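Long-range contacts in 3-oxoacyl-[acyl-carrier-protein] synthase 2 (Rickettsia rickettsii, PDB 4JGA), which probably catalyses the condensation of an acyl group with malonyl-acyl carrier protein, the chain-lengthening step of bacterial fatty acid synthesis: residues Leu126-Gly131 with Gly211-Val216; Ile320-Ala325 with Leu353-Lys358. All blocks are in the same frame, centred on the assembly; numbering follows the deposited sequence.

Contact 1 of 2, residues Leu126-Gly131 with Gly211-Val216; sequences LGSGIG and GAEAPV. With EDO (1,2-ethanediol), chain D.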
loop_
_atom_site.group_PDB
_atom_site.type_symbol
_atom_site.label_atom_id
_atom_site.label_comp_id
_atom_site.label_asym_id
_atom_site.label_seq_id
_atom_site.Cartn_x
_atom_site.Cartn_y
_atom_site.Cartn_z
ATOM N N LEU A 126 4.251 4.924 5.277
ATOM C CA LEU A 126 5.219 5.327 4.288
ATOM C C LEU A 126 5.003 4.454 3.038
ATOM O O LEU A 126 4.882 3.231 3.119
ATOM C CB LEU A 126 6.666 5.222 4.818
ATOM C CG LEU A 126 7.029 6.128 5.967
ATOM C CD1 LEU A 126 8.341 5.716 6.588
ATOM C CD2 LEU A 126 7.103 7.563 5.472
ATOM N N GLY A 127 4.878 5.116 1.891
ATOM C CA GLY A 127 4.531 4.395 0.663
ATOM C C GLY A 127 5.394 4.739 -0.528
ATOM O O GLY A 127 6.316 5.577 -0.448
ATOM N N SER A 128 5.076 4.048 -1.619
ATOM C CA SER A 128 5.630 4.278 -2.944
ATOM C C SER A 128 4.571 3.858 -3.963
ATOM O O SER A 128 3.718 3.039 -3.662
ATOM C CB SER A 128 6.905 3.459 -3.131
ATOM O OG SER A 128 7.549 3.796 -4.355
ATOM N N GLY A 129 4.588 4.441 -5.147
ATOM C CA GLY A 129 3.619 4.052 -6.176
ATOM C C GLY A 129 4.012 2.755 -6.851
ATOM O O GLY A 129 3.175 1.860 -7.076
ATOM N N ILE A 130 5.296 2.673 -7.199
ATOM C CA ILE A 130 5.857 1.510 -7.882
ATOM C C ILE A 130 6.857 0.782 -7.006
ATOM O O ILE A 130 6.989 -0.406 -7.122
ATOM C CB ILE A 130 6.544 1.892 -9.198
ATOM C CG1 ILE A 130 5.651 2.848 -9.953
ATOM C CG2 ILE A 130 6.799 0.644 -10.060
ATOM C CD1 ILE A 130 6.179 3.218 -11.329
ATOM N N GLY A 131 7.537 1.469 -6.104
ATOM C CA GLY A 131 8.437 0.768 -5.198
ATOM C C GLY A 131 9.769 0.370 -5.854
ATOM O O GLY A 131 10.423 1.192 -6.511
ATOM N N GLY A 211 5.854 9.520 1.195
ATOM C CA GLY A 211 6.101 8.726 0.006
ATOM C C GLY A 211 7.490 8.925 -0.549
ATOM O O GLY A 211 8.157 9.966 -0.326
ATOM N N ALA A 212 7.921 7.886 -1.252
ATOM C CA ALA A 212 9.233 7.841 -1.869
ATOM C C ALA A 212 9.144 7.064 -3.196
ATOM O O ALA A 212 8.393 6.095 -3.317
ATOM C CB ALA A 212 10.211 7.169 -0.925
ATOM N N GLU A 213 9.949 7.468 -4.168
ATOM C CA GLU A 213 9.919 6.881 -5.508
ATOM C C GLU A 213 11.267 7.038 -6.219
ATOM O O GLU A 213 11.917 8.079 -6.114
ATOM C CB GLU A 213 8.827 7.534 -6.344
ATOM C CG GLU A 213 8.351 6.656 -7.507
ATOM C CD GLU A 213 7.274 5.683 -7.113
ATOM O OE1 GLU A 213 6.212 6.144 -6.600
ATOM O OE2 GLU A 213 7.479 4.461 -7.341
ATOM N N ALA A 214 11.674 5.968 -6.896
ATOM C CA ALA A 214 12.844 5.922 -7.745
ATOM C C ALA A 214 12.466 5.197 -9.022
ATOM O O ALA A 214 12.864 4.064 -9.250
ATOM C CB ALA A 214 13.997 5.217 -7.042
ATOM N N PRO A 215 11.667 5.856 -9.869
ATOM C CA PRO A 215 11.065 5.153 -10.975
ATOM C C PRO A 215 11.798 5.339 -12.302
ATOM O O PRO A 215 11.372 4.773 -13.319
ATOM C CB PRO A 215 9.731 5.845 -11.071
ATOM C CG PRO A 215 10.091 7.296 -10.827
ATOM C CD PRO A 215 11.208 7.249 -9.816
ATOM N N VAL A 216 12.866 6.131 -12.307
ATOM C CA VAL A 216 13.557 6.449 -13.541
ATOM C C VAL A 216 14.562 5.330 -13.860
ATOM O O VAL A 216 15.753 5.422 -13.537
ATOM C CB VAL A 216 14.245 7.832 -13.486
ATOM C CG1 VAL A 216 14.820 8.205 -14.848
ATOM C CG2 VAL A 216 13.242 8.891 -13.019
HETATM C C1 EDO D . 5.524 -3.636 -5.788
HETATM O O1 EDO D . 6.453 -4.663 -5.358
HETATM C C2 EDO D . 6.043 -3.117 -7.091
HETATM O O2 EDO D . 5.104 -2.332 -7.787
HETATM O O HOH W 1 9.994 3.734 -7.261
#
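Glu213 meets the loop Ser128-Gly131 through two torsions: chi1 of -157° sets CG opposite its own backbone N, and a bend at chi2 of 86° then brings the carboxylate against the backbone N-H groups of that loop. Both oxygens are engaged. OE1 takes the N-H of Gly129 (N to Glu213 OE1, 2.8 Å) from the syn side, somewhat out of the carboxylate plane, while OE2 uses its syn lone pair for Ile130 (N to Glu213 OE2, 2.8 Å). A longer bond from Gly131 N also ends on OE2, 27° out of plane. The serine hydroxyl works in both directions: Ser128 OG donates to Ala212 O at 2.7 Å, lying in the plane of that carbonyl, and accepts from Gly131 N three residues on, which makes an ST motif. A single parallel bridge, Gly127 with Gly211, precedes this loop, with Ala212 N bonded to Gly127 O at 2.9 Å. The evidence thus places the contact where two neighbouring parallel strands of the thiolase-like fold, 122-127 and 206-213, run out into loops. A water links the two segments further, donating to Gly131 O and to Glu213 OE2 (2.6 Å from the water oxygen) and accepting from Ala214 N. Apolar packing is slight, Ile130 CD1 reaching Pro215 CB at 4.4 Å; Ile130 also packs on Leu160 of the second subunit, so the loop lies at the subunit interface. Gly366 N adds a further donor to OE1. With four backbone N-H groups and a water directed at one buried carboxylate, the geometry is consistent with a negative charge stabilised by its surroundings and with a side chain that fixes the course of the loop.

Contact 2 of 2, residues Ile320-Ala325 with Leu353-Lys358; sequences IDYINA and LMSSTK. With K (potassium ion), chain C; NA (sodium ion), chain E.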
loop_
_atom_site.group_PDB
_atom_site.type_symbol
_atom_site.label_atom_id
_atom_site.label_comp_id
_atom_site.label_asym_id
_atom_site.label_seq_id
_atom_site.Cartn_x
_atom_site.Cartn_y
_atom_site.Cartn_z
ATOM N N ILE A 320 -9.766 29.127 1.408
ATOM C CA ILE A 320 -8.505 28.659 0.838
ATOM C C ILE A 320 -7.744 29.870 0.293
ATOM O O ILE A 320 -8.331 30.728 -0.370
ATOM C CB ILE A 320 -8.752 27.666 -0.298
ATOM C CG1 ILE A 320 -9.394 26.386 0.250
ATOM C CG2 ILE A 320 -7.477 27.335 -1.047
ATOM C CD1 ILE A 320 -8.528 25.640 1.231
ATOM N N ASP A 321 -6.444 29.946 0.564
ATOM C CA ASP A 321 -5.596 31.033 -0.026
ATOM C C ASP A 321 -4.714 30.565 -1.185
ATOM O O ASP A 321 -4.453 31.310 -2.139
ATOM C CB ASP A 321 -4.734 31.623 1.063
ATOM C CG ASP A 321 -5.545 32.276 2.151
ATOM O OD1 ASP A 321 -6.453 33.084 1.828
ATOM O OD2 ASP A 321 -5.272 31.975 3.340
ATOM N N TYR A 322 -4.252 29.319 -1.088
ATOM C CA TYR A 322 -3.318 28.775 -2.071
ATOM C C TYR A 322 -3.622 27.300 -2.280
ATOM O O TYR A 322 -3.973 26.596 -1.324
ATOM C CB TYR A 322 -1.847 28.994 -1.643
ATOM C CG TYR A 322 -0.860 28.179 -2.450
ATOM C CD1 TYR A 322 -0.618 28.483 -3.786
ATOM C CD2 TYR A 322 -0.191 27.079 -1.897
ATOM C CE1 TYR A 322 0.268 27.735 -4.536
ATOM C CE2 TYR A 322 0.707 26.338 -2.654
ATOM C CZ TYR A 322 0.920 26.670 -3.971
ATOM O OH TYR A 322 1.786 25.923 -4.764
ATOM N N ILE A 323 -3.498 26.873 -3.540
ATOM C CA ILE A 323 -3.719 25.508 -3.968
ATOM C C ILE A 323 -2.453 25.013 -4.656
ATOM O O ILE A 323 -1.963 25.614 -5.615
ATOM C CB ILE A 323 -4.876 25.395 -4.977
ATOM C CG1 ILE A 323 -6.152 25.941 -4.361
ATOM C CG2 ILE A 323 -5.044 23.944 -5.472
ATOM C CD1 ILE A 323 -7.280 26.072 -5.343
ATOM N N ASN A 324 -1.899 23.931 -4.113
ATOM C CA ASN A 324 -0.816 23.244 -4.767
ATOM C C ASN A 324 -1.454 22.143 -5.592
ATOM O O ASN A 324 -1.934 21.123 -5.053
ATOM C CB ASN A 324 0.211 22.688 -3.770
ATOM C CG ASN A 324 1.445 22.143 -4.479
ATOM O OD1 ASN A 324 1.457 20.967 -4.900
ATOM N ND2 ASN A 324 2.486 22.995 -4.652
ATOM N N ALA A 325 -1.496 22.380 -6.893
ATOM C CA ALA A 325 -2.189 21.540 -7.824
ATOM C C ALA A 325 -1.455 20.188 -7.998
ATOM O O ALA A 325 -0.292 20.046 -7.601
ATOM C CB ALA A 325 -2.281 22.264 -9.153
ATOM N N LEU A 353 -4.873 31.696 -5.330
ATOM C CA LEU A 353 -3.673 31.376 -6.059
ATOM C C LEU A 353 -3.599 29.867 -6.196
ATOM O O LEU A 353 -3.960 29.134 -5.271
ATOM C CB LEU A 353 -2.421 31.881 -5.329
ATOM C CG LEU A 353 -1.843 33.261 -5.707
ATOM C CD1 LEU A 353 -2.903 34.342 -5.843
ATOM C CD2 LEU A 353 -0.739 33.664 -4.746
ATOM N N MET A 354 -3.097 29.409 -7.337
ATOM C CA MET A 354 -2.829 27.983 -7.561
ATOM C C MET A 354 -1.536 27.840 -8.347
ATOM O O MET A 354 -1.332 28.575 -9.295
ATOM C CB MET A 354 -3.987 27.296 -8.310
ATOM C CG MET A 354 -3.687 25.845 -8.700
ATOM S SD MET A 354 -5.117 24.805 -9.172
ATOM C CE MET A 354 -5.472 25.377 -10.805
ATOM N N SER A 355 -0.677 26.895 -7.962
ATOM C CA SER A 355 0.535 26.619 -8.737
ATOM C C SER A 355 0.889 25.129 -8.710
ATOM O O SER A 355 0.408 24.377 -7.867
ATOM C CB SER A 355 1.703 27.468 -8.246
ATOM O OG SER A 355 2.225 27.006 -7.021
ATOM N N SER A 356 1.675 24.717 -9.710
ATOM C CA SER A 356 2.214 23.379 -9.763
ATOM C C SER A 356 3.712 23.443 -9.599
ATOM O O SER A 356 4.433 24.033 -10.422
ATOM C CB SER A 356 1.905 22.687 -11.072
ATOM O OG SER A 356 2.581 21.444 -11.085
ATOM N N THR A 357 4.192 22.838 -8.531
ATOM C CA THR A 357 5.629 22.726 -8.330
ATOM C C THR A 357 6.242 21.600 -9.159
ATOM O O THR A 357 7.449 21.449 -9.190
ATOM C CB THR A 357 5.946 22.514 -6.842
ATOM O OG1 THR A 357 5.043 21.546 -6.284
ATOM C CG2 THR A 357 5.799 23.823 -6.116
ATOM N N LYS A 358 5.413 20.803 -9.843
ATOM C CA LYS A 358 5.941 19.814 -10.784
ATOM C C LYS A 358 6.592 20.538 -11.969
ATOM O O LYS A 358 7.357 19.947 -12.702
ATOM C CB LYS A 358 4.849 18.892 -11.287
ATOM C CG LYS A 358 4.212 18.002 -10.221
ATOM C CD LYS A 358 3.378 16.901 -10.867
ATOM C CE LYS A 358 2.847 15.874 -9.884
ATOM N NZ LYS A 358 1.987 16.497 -8.862
HETATM K K K C . -0.330 18.914 -5.017
HETATM NA NA NA E . -8.914 33.330 1.152
HETATM O O HOH W 2 -8.192 33.873 -1.252
HETATM O O HOH W 3 2.414 20.767 -7.523
HETATM O O HOH W 4 -11.172 35.154 0.676
#
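The beta-alpha-beta unit made of strand 322-324, helix 331-345 and strand 353-355 is closed here by its two strands, which lie side by side at one edge of the mixed sheet. The axes of the short segments come within 4.6 Å and make an angle of 16°, and three parallel bridges pair Tyr322 with Leu353, Ile323 with Met354 and Asn324 with Ser355. Backbone bonds cross in both directions; in one, Ser355 N points nearly along the C=O axis of Ile323 at 3.0 Å from its O, and in another Ala325 N reaches Ser355 O. On the face of Tyr322 and Ser355, the phenol group extends along the strand because CG stands opposite the backbone N (chi1 167°). Tyr322 OH donates to Ser355 OG, 2.5 Å away and near the ring plane, and accepts from Asn324 ND2 at 3.0 Å, so the hydroxyl is held between two polar groups. In the thiolase-like fold such a right-handed crossover puts the linking helix against one face of the sheet; here that face carries Ile323 and Met354, which touch Phe345 and Val341 of helix 331-345. With chi1 and chi2 both extended, Met354 puts SD 3.8 Å from Ile323 CG2 and as near to Ala325 CB. At the last bridge and one residue on, segment 320-325 gives a potassium ion three ligands: Asn324 O and OD1, each at 2.7 Å from the metal, and Ala325 O, completed by Glu372, Ser417 and Asn418. The amide of Asn324 therefore works at both ends, OD1 on the ion and ND2 on the tyrosine. Asp321 OD1 binds a sodium ion at 2.6 Å, with Asp318 O and two waters; Asp413 and, through a salt bridge to OD2, Lys411 also hold this carboxylate.

From the N terminus, the chain reaches strand 122-127 after strand 18-26 and several helices, and there enters contact 1; 79 residues, a little over half of them helical, pass before 211-216 returns to close that loop. Only afterwards does contact 2 open at 320-325, and 353-358 closes it after a shorter excursion that includes helix 331-345. The two loops are therefore in series, neither enclosing nor crossing the other. Contact 1 belongs to the N-terminal ketoacyl synthase domain and contact 2 to the C-terminal one, yet both pair parallel neighbours in the same ten-stranded sheet, on opposite sides of its antiparallel middle. Their centres are 23 Å apart and their nearest atoms about 11 Å, without touching.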